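PDB 4P9F: HTH-type transcriptional regulator mcbR from Escherichia coli UMEA 3718-1, which represses expression of McbA by binding its promoter region, preventing colanic acid overproduction and mucoidy, and is important for biofilm formation. Local coordinates for residues E105-L110 with L181-L186; H161-A166 with I206-Q211; G26-T31 with S59-Q64. All coordinates share one frame; numbering follows the deposited sequence.

Overall arrangement
The three contacts run through a GntR-family regulator with an N-terminal winged helix-turn-helix and a C-terminal helical FCD domain. Interaction 3 lies in the DNA-binding part, where the 59-64 wing segment meets 26-31. Interaction 1 joins two antiparallel FCD helices on the other side of the chain's centre, its own centre about 40 Å from that of interaction 3. Between them in space, interaction 2 packs the short helix 161-166 against the end of helix 191-210; its centre is about 25 Å from each of the others, and its nearest atoms come within about 8 Å of interaction 3. Along the chain interaction 3 closes first, and interactions 1 and 2 then interleave.

Interaction 1 (E105-L110 with L181-L186); sequences ELQELL and LLLAAL
With CG anti to its backbone N (chi1 -175°), Leu183 reaches across to helix 100-119 and splits its two methyls between different partners there. The backbone of Leu106 already points its CB toward the other helix; CG anti to the carbonyl carbon (chi1 -72°) then sets the branch so that CD1 lies near both Leu183 and Leu186. The first methyl of Leu183, CD1, sits against Leu106 CB at 3.8 Å and also meets Leu106 CD1 at 4.1 Å, the two side chains running at a slant to each other. The other methyl, Leu183 CD2, touches Leu110 CD2 at 3.8 Å; here the two side chains lie alongside each other, pointing opposite ways. The segments are nearly antiparallel, 175° between their directions, and their axes approach to 10.9 Å, a distance bridged by leucines in the all-helical FCD domain, the C-terminal part of this GntR regulator. One turn on from Leu183, Leu186 extends the apolar seam: its CD1 lies 4.1 Å from Leu106 CD1, with the side chains at about a right angle. Helix 122-138 packs against the same seam, Ile136 touching both Leu106 and Leu186, while Phe132 lies on Leu110. At the margin the Gln107 amide swings over to the Leu183 methyl, the side chains crossing at roughly a right angle. Its amide oxygen OE1 comes to 3.2 Å from Leu183 CD2, a close approach of a polar atom to a methyl, and Gln107 CB lies 4.0 Å from that same CD2.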
ATOM      1  N   GLU A 105      18.952  -5.901 -19.421  1.00 46.79           N
ATOM      2  CA  GLU A 105      19.262  -5.428 -18.065  1.00 48.95           C
ATOM      3  C   GLU A 105      18.813  -6.402 -16.962  1.00 47.73           C
ATOM      4  O   GLU A 105      19.447  -6.486 -15.906  1.00 46.09           O
ATOM      5  CB  GLU A 105      18.628  -4.049 -17.814  1.00 59.80           C
ATOM      6  CG  GLU A 105      19.182  -2.924 -18.703  1.00 68.51           C
ATOM      7  CD  GLU A 105      18.550  -1.563 -18.420  1.00 74.08           C
ATOM      8  OE1 GLU A 105      17.674  -1.469 -17.529  1.00 73.29           O
ATOM      9  OE2 GLU A 105      18.936  -0.584 -19.099  1.00 81.18           O
ATOM     10  N   LEU A 106      17.716  -7.125 -17.191  1.00 45.34           N
ATOM     11  CA  LEU A 106      17.285  -8.137 -16.222  1.00 38.13           C
ATOM     12  C   LEU A 106      18.298  -9.280 -16.191  1.00 38.54           C
ATOM     13  O   LEU A 106      18.655  -9.783 -15.120  1.00 39.67           O
ATOM     14  CB  LEU A 106      15.886  -8.661 -16.552  1.00 40.80           C
ATOM     15  CG  LEU A 106      14.731  -7.694 -16.284  1.00 40.70           C
ATOM     16  CD1 LEU A 106      13.406  -8.259 -16.767  1.00 38.16           C
ATOM     17  CD2 LEU A 106      14.652  -7.369 -14.797  1.00 36.99           C
ATOM     18  N   GLN A 107      18.802  -9.646 -17.368  1.00 39.04           N
ATOM     19  CA  GLN A 107      19.832 -10.675 -17.467  1.00 45.90           C
ATOM     20  C   GLN A 107      21.103 -10.259 -16.706  1.00 52.81           C
ATOM     21  O   GLN A 107      21.717 -11.080 -16.022  1.00 51.77           O
ATOM     22  CB  GLN A 107      20.158 -10.955 -18.935  1.00 50.83           C
ATOM     23  CG  GLN A 107      21.216 -12.032 -19.146  1.00 58.30           C
ATOM     24  CD  GLN A 107      20.776 -13.395 -18.643  1.00 67.82           C
ATOM     25  OE1 GLN A 107      19.674 -13.856 -18.937  1.00 69.07           O
ATOM     26  NE2 GLN A 107      21.646 -14.053 -17.881  1.00 74.04           N
ATOM     27  N   GLU A 108      21.486  -8.986 -16.812  1.00 56.49           N
ATOM     28  CA  GLU A 108      22.661  -8.472 -16.094  1.00 54.46           C
ATOM     29  C   GLU A 108      22.455  -8.546 -14.571  1.00 45.72           C
ATOM     30  O   GLU A 108      23.342  -8.965 -13.829  1.00 45.20           O
ATOM     31  CB  GLU A 108      22.981  -7.032 -16.520  1.00 51.70           C
ATOM     32  CG  GLU A 108      23.295  -6.857 -17.991  1.00 61.45           C
ATOM     33  CD  GLU A 108      23.653  -5.421 -18.351  1.00 79.07           C
ATOM     34  OE1 GLU A 108      24.049  -4.650 -17.442  1.00 82.08           O
ATOM     35  OE2 GLU A 108      23.560  -5.070 -19.547  1.00 84.11           O
ATOM     36  N   LEU A 109      21.276  -8.151 -14.108  1.00 49.73           N
ATOM     37  CA  LEU A 109      20.983  -8.227 -12.676  1.00 47.94           C
ATOM     38  C   LEU A 109      21.061  -9.673 -12.172  1.00 45.43           C
ATOM     39  O   LEU A 109      21.567  -9.931 -11.085  1.00 47.77           O
ATOM     40  CB  LEU A 109      19.614  -7.613 -12.384  1.00 43.99           C
ATOM     41  CG  LEU A 109      19.572  -6.081 -12.423  1.00 43.95           C
ATOM     42  CD1 LEU A 109      18.158  -5.577 -12.287  1.00 39.42           C
ATOM     43  CD2 LEU A 109      20.422  -5.498 -11.308  1.00 42.58           C
ATOM     44  N   LEU A 110      20.611 -10.619 -12.990  1.00 48.92           N
ATOM     45  CA  LEU A 110      20.654 -12.033 -12.630  1.00 41.74           C
ATOM     46  C   LEU A 110      22.082 -12.537 -12.446  1.00 43.40           C
ATOM     47  O   LEU A 110      22.371 -13.342 -11.554  1.00 40.37           O
ATOM     48  CB  LEU A 110      19.948 -12.861 -13.708  1.00 45.63           C
ATOM     49  CG  LEU A 110      19.066 -13.999 -13.215  1.00 57.67           C
ATOM     50  CD1 LEU A 110      18.173 -13.476 -12.114  1.00 58.07           C
ATOM     51  CD2 LEU A 110      18.228 -14.533 -14.356  1.00 62.89           C
ATOM     52  N   LEU A 181      14.268 -19.169 -14.722  1.00 34.65           N
ATOM     53  CA  LEU A 181      13.012 -19.616 -15.298  1.00 35.19           C
ATOM     54  C   LEU A 181      12.036 -18.441 -15.458  1.00 32.45           C
ATOM     55  O   LEU A 181      11.330 -18.347 -16.453  1.00 32.15           O
ATOM     56  CB  LEU A 181      12.408 -20.730 -14.434  1.00 32.24           C
ATOM     57  CG  LEU A 181      13.169 -22.061 -14.470  1.00 39.63           C
ATOM     58  CD1 LEU A 181      12.536 -23.086 -13.537  1.00 36.16           C
ATOM     59  CD2 LEU A 181      13.191 -22.603 -15.905  1.00 39.03           C
ATOM     60  N   LEU A 182      12.014 -17.541 -14.480  1.00 31.51           N
ATOM     61  CA  LEU A 182      11.170 -16.357 -14.574  1.00 29.75           C
ATOM     62  C   LEU A 182      11.595 -15.472 -15.752  1.00 30.74           C
ATOM     63  O   LEU A 182      10.761 -14.971 -16.507  1.00 30.83           O
ATOM     64  CB  LEU A 182      11.220 -15.554 -13.275  1.00 28.52           C
ATOM     65  CG  LEU A 182      10.463 -14.242 -13.308  1.00 32.78           C
ATOM     66  CD1 LEU A 182       8.990 -14.517 -13.606  1.00 30.09           C
ATOM     67  CD2 LEU A 182      10.616 -13.488 -11.983  1.00 28.19           C
ATOM     68  N   LEU A 183      12.895 -15.272 -15.908  1.00 31.65           N
ATOM     69  CA  LEU A 183      13.381 -14.440 -16.999  1.00 35.36           C
ATOM     70  C   LEU A 183      13.046 -15.079 -18.361  1.00 36.79           C
ATOM     71  O   LEU A 183      12.648 -14.381 -19.289  1.00 35.94           O
ATOM     72  CB  LEU A 183      14.887 -14.191 -16.857  1.00 43.31           C
ATOM     73  CG  LEU A 183      15.467 -13.221 -17.884  1.00 47.44           C
ATOM     74  CD1 LEU A 183      14.639 -11.951 -17.889  1.00 43.27           C
ATOM     75  CD2 LEU A 183      16.928 -12.916 -17.598  1.00 49.00           C
ATOM     76  N   ALA A 184      13.172 -16.402 -18.460  1.00 38.18           N
ATOM     77  CA  ALA A 184      12.778 -17.129 -19.671  1.00 37.15           C
ATOM     78  C   ALA A 184      11.275 -16.957 -19.973  1.00 36.29           C
ATOM     79  O   ALA A 184      10.870 -16.774 -21.121  1.00 36.13           O
ATOM     80  CB  ALA A 184      13.121 -18.592 -19.537  1.00 37.52           C
ATOM     81  N   ALA A 185      10.456 -17.021 -18.929  1.00 33.57           N
ATOM     82  CA  ALA A 185       9.011 -16.841 -19.073  1.00 40.11           C
ATOM     83  C   ALA A 185       8.681 -15.420 -19.537  1.00 38.42           C
ATOM     84  O   ALA A 185       7.772 -15.214 -20.342  1.00 35.03           O
ATOM     85  CB  ALA A 185       8.280 -17.160 -17.732  1.00 31.36           C
ATOM     86  N   LEU A 186       9.414 -14.441 -19.013  1.00 34.39           N
ATOM     87  CA  LEU A 186       9.248 -13.045 -19.424  1.00 35.38           C
ATOM     88  C   LEU A 186       9.635 -12.893 -20.894  1.00 34.51           C
ATOM     89  O   LEU A 186       8.903 -12.276 -21.661  1.00 36.83           O
ATOM     90  CB  LEU A 186      10.085 -12.105 -18.539  1.00 32.09           C
ATOM     91  CG  LEU A 186       9.561 -11.906 -17.103  1.00 32.46           C
ATOM     92  CD1 LEU A 186      10.595 -11.201 -16.228  1.00 34.47           C
ATOM     93  CD2 LEU A 186       8.279 -11.097 -17.131  1.00 31.83           C
TER

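Interaction 2 (H161-A166 with I206-Q211)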
ATOM      1  N   HIS A 161      16.142  -9.742   8.887  1.00 27.26           N
ATOM      2  CA  HIS A 161      17.363  -9.596   9.674  1.00 29.30           C
ATOM      3  C   HIS A 161      17.916 -10.962  10.072  1.00 32.19           C
ATOM      4  O   HIS A 161      19.125 -11.135  10.214  1.00 32.12           O
ATOM      5  CB  HIS A 161      17.095  -8.759  10.914  1.00 28.10           C
ATOM      6  CG  HIS A 161      18.329  -8.414  11.686  1.00 37.41           C
ATOM      7  ND1 HIS A 161      19.224  -7.454  11.268  1.00 37.07           N
ATOM      8  CD2 HIS A 161      18.812  -8.897  12.856  1.00 42.48           C
ATOM      9  CE1 HIS A 161      20.200  -7.352  12.153  1.00 38.69           C
ATOM     10  NE2 HIS A 161      19.975  -8.217  13.122  1.00 40.64           N
ATOM     11  N   TYR A 162      17.015 -11.927  10.214  1.00 36.91           N
ATOM     12  CA  TYR A 162      17.357 -13.308  10.533  1.00 38.27           C
ATOM     13  C   TYR A 162      18.325 -13.939   9.526  1.00 37.98           C
ATOM     14  O   TYR A 162      19.184 -14.746   9.890  1.00 39.53           O
ATOM     15  CB  TYR A 162      16.064 -14.122  10.597  1.00 33.06           C
ATOM     16  CG  TYR A 162      16.234 -15.625  10.579  1.00 37.60           C
ATOM     17  CD1 TYR A 162      16.617 -16.315  11.730  1.00 35.07           C
ATOM     18  CD2 TYR A 162      15.990 -16.358   9.425  1.00 44.89           C
ATOM     19  CE1 TYR A 162      16.747 -17.679  11.727  1.00 36.37           C
ATOM     20  CE2 TYR A 162      16.123 -17.734   9.413  1.00 49.20           C
ATOM     21  CZ  TYR A 162      16.506 -18.388  10.564  1.00 42.03           C
ATOM     22  OH  TYR A 162      16.642 -19.753  10.545  1.00 51.11           O
ATOM     23  N   LEU A 163      18.205 -13.540   8.264  1.00 36.95           N
ATOM     24  CA  LEU A 163      19.037 -14.087   7.189  1.00 37.80           C
ATOM     25  C   LEU A 163      20.541 -13.893   7.399  1.00 42.73           C
ATOM     26  O   LEU A 163      21.341 -14.784   7.083  1.00 43.05           O
ATOM     27  CB  LEU A 163      18.638 -13.464   5.847  1.00 42.69           C
ATOM     28  CG  LEU A 163      17.189 -13.716   5.418  1.00 41.47           C
ATOM     29  CD1 LEU A 163      16.858 -13.007   4.104  1.00 36.71           C
ATOM     30  CD2 LEU A 163      16.935 -15.213   5.313  1.00 43.45           C
ATOM     31  N   TYR A 164      20.925 -12.741   7.936  1.00 39.04           N
ATOM     32  CA  TYR A 164      22.333 -12.435   8.076  1.00 42.68           C
ATOM     33  C   TYR A 164      22.989 -13.314   9.125  1.00 51.45           C
ATOM     34  O   TYR A 164      24.125 -13.746   8.956  1.00 54.20           O
ATOM     35  CB  TYR A 164      22.524 -10.955   8.429  1.00 40.09           C
ATOM     36  CG  TYR A 164      22.107 -10.029   7.309  1.00 41.26           C
ATOM     37  CD1 TYR A 164      22.973  -9.754   6.262  1.00 41.54           C
ATOM     38  CD2 TYR A 164      20.845  -9.440   7.294  1.00 41.62           C
ATOM     39  CE1 TYR A 164      22.610  -8.928   5.238  1.00 40.82           C
ATOM     40  CE2 TYR A 164      20.462  -8.595   6.260  1.00 36.81           C
ATOM     41  CZ  TYR A 164      21.356  -8.347   5.232  1.00 42.46           C
ATOM     42  OH  TYR A 164      21.023  -7.510   4.193  1.00 34.66           O
ATOM     43  N   GLU A 165      22.232 -13.653  10.157  1.00 52.78           N
ATOM     44  CA  GLU A 165      22.788 -14.361  11.298  1.00 63.03           C
ATOM     45  C   GLU A 165      22.759 -15.868  11.100  1.00 51.71           C
ATOM     46  O   GLU A 165      23.695 -16.572  11.487  1.00 59.01           O
ATOM     47  CB  GLU A 165      22.031 -13.988  12.576  1.00 73.41           C
ATOM     48  N   ALA A 166      21.712 -16.367  10.456  1.00 41.56           N
ATOM     49  CA  ALA A 166      21.472 -17.799  10.491  1.00 45.35           C
ATOM     50  C   ALA A 166      21.589 -18.532   9.161  1.00 49.62           C
ATOM     51  O   ALA A 166      21.800 -19.743   9.148  1.00 54.23           O
ATOM     52  CB  ALA A 166      20.082 -18.051  11.065  1.00 43.66           C
ATOM     53  N   ILE A 206      10.080 -17.251   1.355  1.00 34.99           N
ATOM     54  CA  ILE A 206       9.273 -17.179   2.570  1.00 35.62           C
ATOM     55  C   ILE A 206       9.551 -18.363   3.498  1.00 36.40           C
ATOM     56  O   ILE A 206       9.640 -18.202   4.722  1.00 34.00           O
ATOM     57  CB  ILE A 206       7.756 -17.135   2.209  1.00 36.00           C
ATOM     58  CG1 ILE A 206       7.378 -15.768   1.619  1.00 39.83           C
ATOM     59  CG2 ILE A 206       6.861 -17.411   3.410  1.00 35.71           C
ATOM     60  CD1 ILE A 206       5.997 -15.769   0.953  1.00 31.83           C
ATOM     61  N   ALA A 207       9.706 -19.545   2.910  1.00 30.59           N
ATOM     62  CA  ALA A 207       9.981 -20.753   3.670  1.00 34.24           C
ATOM     63  C   ALA A 207      11.248 -20.584   4.509  1.00 36.27           C
ATOM     64  O   ALA A 207      11.331 -21.048   5.649  1.00 42.07           O
ATOM     65  CB  ALA A 207      10.115 -21.948   2.725  1.00 32.57           C
ATOM     66  N   ILE A 208      12.232 -19.904   3.938  1.00 30.50           N
ATOM     67  CA  ILE A 208      13.458 -19.589   4.651  1.00 36.17           C
ATOM     68  C   ILE A 208      13.197 -18.633   5.815  1.00 40.25           C
ATOM     69  O   ILE A 208      13.737 -18.815   6.911  1.00 35.83           O
ATOM     70  CB  ILE A 208      14.497 -18.970   3.702  1.00 39.85           C
ATOM     71  CG1 ILE A 208      14.776 -19.924   2.545  1.00 50.13           C
ATOM     72  CG2 ILE A 208      15.795 -18.648   4.447  1.00 38.37           C
ATOM     73  CD1 ILE A 208      15.682 -19.339   1.503  1.00 60.12           C
ATOM     74  N   LEU A 209      12.369 -17.620   5.580  1.00 35.72           N
ATOM     75  CA  LEU A 209      12.100 -16.636   6.622  1.00 35.89           C
ATOM     76  C   LEU A 209      11.390 -17.248   7.817  1.00 32.70           C
ATOM     77  O   LEU A 209      11.635 -16.837   8.945  1.00 36.89           O
ATOM     78  CB  LEU A 209      11.256 -15.473   6.089  1.00 34.17           C
ATOM     79  CG  LEU A 209      11.892 -14.590   5.024  1.00 34.36           C
ATOM     80  CD1 LEU A 209      10.994 -13.403   4.733  1.00 31.64           C
ATOM     81  CD2 LEU A 209      13.285 -14.129   5.482  1.00 38.51           C
ATOM     82  N   TYR A 210      10.524 -18.230   7.576  1.00 31.80           N
ATOM     83  CA  TYR A 210       9.724 -18.797   8.663  1.00 39.60           C
ATOM     84  C   TYR A 210      10.563 -19.597   9.640  1.00 39.86           C
ATOM     85  O   TYR A 210      10.128 -19.839  10.761  1.00 39.39           O
ATOM     86  CB  TYR A 210       8.602 -19.682   8.122  1.00 44.26           C
ATOM     87  CG  TYR A 210       7.376 -18.913   7.722  1.00 52.84           C
ATOM     88  CD1 TYR A 210       7.493 -17.693   7.088  1.00 59.04           C
ATOM     89  CD2 TYR A 210       6.098 -19.413   7.953  1.00 61.23           C
ATOM     90  CE1 TYR A 210       6.388 -16.982   6.702  1.00 67.97           C
ATOM     91  CE2 TYR A 210       4.973 -18.699   7.564  1.00 65.69           C
ATOM     92  CZ  TYR A 210       5.137 -17.478   6.934  1.00 72.13           C
ATOM     93  OH  TYR A 210       4.065 -16.721   6.517  1.00 75.71           O
ATOM     94  N   GLN A 211      11.780 -19.963   9.245  1.00 36.23           N
ATOM     95  CA  GLN A 211      12.629 -20.746  10.139  1.00 39.36           C
ATOM     96  C   GLN A 211      12.939 -19.964  11.428  1.00 40.36           C
ATOM     97  O   GLN A 211      13.301 -20.553  12.436  1.00 43.46           O
ATOM     98  CB  GLN A 211      13.942 -21.122   9.449  1.00 40.98           C
ATOM     99  CG  GLN A 211      13.821 -21.973   8.185  1.00 52.02           C
ATOM    100  CD  GLN A 211      15.177 -22.177   7.491  1.00 67.62           C
ATOM    101  OE1 GLN A 211      16.218 -21.709   7.970  1.00 70.41           O
ATOM    102  NE2 GLN A 211      15.162 -22.857   6.351  1.00 67.01           N
TER
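Tyr162 reaches from the short helix 161-166 to the C-terminal end of helix 191-210 in the all-helical FCD domain; the axes of 161-166 and of the 206-210 turn approach to 10.1 Å at a steep 74°. Its CB points toward the longer helix, and with CG anti to the backbone N (chi1 166°) the ring is carried straight across. Along one side of the ring, CD2 comes first, near the backbone carbonyl of Ile208; CE2 is closer, 3.6 Å from Ile208 O. Farther out, CZ lies 3.9 Å from Gln211 CB. At the tip the phenol OH presses close to this same CB, and it donates a weak, 3.3 Å hydrogen bond to Gln211 OE1. The Tyr162 ring plane and the Gln211 amide plane stand 85° apart, and the two side chains cross at about a right angle. Beyond the segments, Gln212 also touches Tyr162.

The apolar half of the contact belongs to the next residue. Leu163 CD2 meets two partners, Ile208 CG2 at 3.7 Å and Leu209 CD2 at 3.8 Å. The CB of Leu209 points away from helix 161-166, yet its CD2 methyl turns back to meet Leu163. Ile126 of helix 122-138 touches Leu163 as well, linking this small helix to another FCD helix. On other sides of helix 161-166, Tyr164 OH is hydrogen-bonded to Ile20 O and His161 ND1 to Gly21 O, tying it to the segment following helix 6-19. Leu163 CG also approaches the Leu209 CD2 methyl, at 3.9 Å.

Interaction 3 (G26-T31 with S59-Q64)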
ATOM      1  N   GLY A  26      12.649  -4.320  16.756  1.00 31.95           N
ATOM      2  CA  GLY A  26      12.745  -3.833  18.125  1.00 35.06           C
ATOM      3  C   GLY A  26      13.862  -2.828  18.391  1.00 36.45           C
ATOM      4  O   GLY A  26      13.875  -2.217  19.459  1.00 31.61           O
ATOM      5  N   ALA A  27      14.801  -2.662  17.452  1.00 30.45           N
ATOM      6  CA  ALA A  27      15.935  -1.768  17.692  1.00 34.43           C
ATOM      7  C   ALA A  27      15.501  -0.331  17.940  1.00 35.26           C
ATOM      8  O   ALA A  27      14.592   0.189  17.280  1.00 28.50           O
ATOM      9  CB  ALA A  27      16.917  -1.799  16.514  1.00 26.72           C
ATOM     10  N   ARG A  28      16.214   0.321  18.848  1.00 30.46           N
ATOM     11  CA  ARG A  28      15.909   1.694  19.215  1.00 30.64           C
ATOM     12  C   ARG A  28      16.792   2.599  18.358  1.00 26.89           C
ATOM     13  O   ARG A  28      18.017   2.497  18.372  1.00 30.56           O
ATOM     14  CB  ARG A  28      16.157   1.914  20.721  1.00 29.04           C
ATOM     15  CG  ARG A  28      16.025   3.364  21.192  1.00 30.13           C
ATOM     16  CD  ARG A  28      16.163   3.496  22.734  1.00 32.10           C
ATOM     17  NE  ARG A  28      16.350   4.895  23.101  1.00 30.91           N
ATOM     18  CZ  ARG A  28      15.357   5.749  23.325  1.00 34.29           C
ATOM     19  NH1 ARG A  28      14.098   5.322  23.254  1.00 28.29           N
ATOM     20  NH2 ARG A  28      15.621   7.027  23.636  1.00 31.22           N
ATOM     21  N   LEU A  29      16.154   3.442  17.558  1.00 21.72           N
ATOM     22  CA  LEU A  29      16.857   4.386  16.689  1.00 23.25           C
ATOM     23  C   LEU A  29      16.841   5.776  17.305  1.00 26.37           C
ATOM     24  O   LEU A  29      15.767   6.340  17.518  1.00 29.33           O
ATOM     25  CB  LEU A  29      16.205   4.412  15.307  1.00 22.60           C
ATOM     26  CG  LEU A  29      15.916   3.032  14.703  1.00 28.42           C
ATOM     27  CD1 LEU A  29      15.195   3.158  13.344  1.00 22.10           C
ATOM     28  CD2 LEU A  29      17.201   2.214  14.564  1.00 23.81           C
ATOM     29  N   ILE A  30      18.013   6.362  17.505  1.00 27.76           N
ATOM     30  CA  ILE A  30      18.101   7.675  18.149  1.00 31.22           C
ATOM     31  C   ILE A  30      18.365   8.728  17.072  1.00 27.45           C
ATOM     32  O   ILE A  30      19.390   8.676  16.384  1.00 24.20           O
ATOM     33  CB  ILE A  30      19.202   7.706  19.257  1.00 29.10           C
ATOM     34  CG1 ILE A  30      18.841   6.750  20.403  1.00 35.38           C
ATOM     35  CG2 ILE A  30      19.436   9.140  19.801  1.00 22.40           C
ATOM     36  CD1 ILE A  30      19.535   5.425  20.340  1.00 44.23           C
ATOM     37  N   THR A  31      17.399   9.626  16.873  1.00 17.70           N
ATOM     38  CA  THR A  31      17.490  10.671  15.845  1.00 21.29           C
ATOM     39  C   THR A  31      18.859  11.384  15.827  1.00 25.93           C
ATOM     40  O   THR A  31      19.496  11.520  14.781  1.00 22.12           O
ATOM     41  CB  THR A  31      16.352  11.691  16.052  1.00 27.83           C
ATOM     42  OG1 THR A  31      15.113  10.973  16.151  1.00 26.78           O
ATOM     43  CG2 THR A  31      16.268  12.676  14.910  1.00 24.51           C
ATOM     44  N   SER A  59       7.987   2.887  14.637  1.00 22.29           N
ATOM     45  CA  SER A  59       7.170   3.297  15.771  1.00 27.42           C
ATOM     46  C   SER A  59       7.857   4.423  16.562  1.00 32.28           C
ATOM     47  O   SER A  59       9.077   4.487  16.621  1.00 27.77           O
ATOM     48  CB  SER A  59       6.917   2.108  16.714  1.00 37.33           C
ATOM     49  OG  SER A  59       6.196   1.083  16.062  1.00 43.59           O
ATOM     50  N   VAL A  60       7.059   5.276  17.192  1.00 26.85           N
ATOM     51  CA  VAL A  60       7.553   6.297  18.097  1.00 31.59           C
ATOM     52  C   VAL A  60       8.083   5.644  19.376  1.00 33.82           C
ATOM     53  O   VAL A  60       7.499   4.690  19.878  1.00 30.87           O
ATOM     54  CB  VAL A  60       6.435   7.291  18.450  1.00 38.10           C
ATOM     55  CG1 VAL A  60       6.874   8.210  19.569  1.00 43.35           C
ATOM     56  CG2 VAL A  60       6.024   8.070  17.200  1.00 37.58           C
ATOM     57  N   ALA A  61       9.223   6.123  19.862  1.00 35.61           N
ATOM     58  CA  ALA A  61       9.803   5.690  21.141  1.00 30.76           C
ATOM     59  C   ALA A  61      10.088   6.909  22.038  1.00 27.69           C
ATOM     60  O   ALA A  61      10.155   8.029  21.542  1.00 31.61           O
ATOM     61  CB  ALA A  61      11.091   4.872  20.889  1.00 24.62           C
ATOM     62  N   PRO A  62      10.223   6.702  23.359  1.00 35.26           N
ATOM     63  CA  PRO A  62      10.511   7.802  24.293  1.00 33.65           C
ATOM     64  C   PRO A  62      11.775   8.615  23.958  1.00 36.14           C
ATOM     65  O   PRO A  62      12.748   8.062  23.417  1.00 30.45           O
ATOM     66  CB  PRO A  62      10.690   7.083  25.629  1.00 38.31           C
ATOM     67  CG  PRO A  62       9.893   5.839  25.495  1.00 41.85           C
ATOM     68  CD  PRO A  62      10.015   5.426  24.069  1.00 38.11           C
ATOM     69  N   ALA A  63      11.728   9.917  24.227  1.00 40.16           N
ATOM     70  CA  ALA A  63      12.909  10.786  24.147  1.00 45.75           C
ATOM     71  C   ALA A  63      13.538  10.977  22.759  1.00 42.27           C
ATOM     72  O   ALA A  63      14.731  10.703  22.582  1.00 35.50           O
ATOM     73  CB  ALA A  63      13.994  10.286  25.139  1.00 37.00           C
ATOM     74  N   GLN A  64      12.731  11.373  21.770  1.00 43.12           N
ATOM     75  CA  GLN A  64      13.240  11.676  20.416  1.00 41.62           C
ATOM     76  C   GLN A  64      13.924  10.479  19.751  1.00 35.89           C
ATOM     77  O   GLN A  64      15.089  10.536  19.291  1.00 30.64           O
ATOM     78  CB  GLN A  64      14.194  12.881  20.471  1.00 44.92           C
ATOM     79  CG  GLN A  64      13.493  14.166  20.913  1.00 60.15           C
ATOM     80  CD  GLN A  64      14.454  15.313  21.170  1.00 74.91           C
ATOM     81  OE1 GLN A  64      15.666  15.116  21.273  1.00 79.64           O
ATOM     82  NE2 GLN A  64      13.914  16.525  21.277  1.00 81.86           N
TER
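This is a polar, surface contact within the winged helix-turn-helix domain of a GntR regulator: the side chain of Arg28 and the N-terminus of a helix meet backbone carbonyls in the turn of the wing. Strands 28-30 and 59-61 are the outer strands of a small antiparallel sheet, with strand 65-67 between them, which leaves the bridging to side chains and to the 62-64 turn.

Arg28 spans the gap with an extended chain, CG anti to the backbone N (chi1 173°). The NH1 and NH2 end of its guanidinium converges on one acceptor: both nitrogens bond Pro62 O at 3.1 Å, with N-H...O angles of 145° and 144°. The oxygen lies close to the guanidinium plane, at its edge, so both terminal nitrogens share it and the group's rotation is restrained. The methyl of Ala61 packs beside NH1, and Ala63 CB lies in the guanidinium plane 3.9 Å from NH2.

At the other end, Ile30 occupies the N-cap position of helix 31-38, the first helix of the DNA-binding helix-turn-helix. The first residue of that helix, Thr31, whose CB points toward the 59-64 segment, also touches Phe66 of the central strand and Arg46 and Leu49 of helix 42-54. Its backbone N makes a weak 3.5 Å hydrogen bond to Gln64 O, and Thr31 OG1 lies 3.2 Å from that same oxygen.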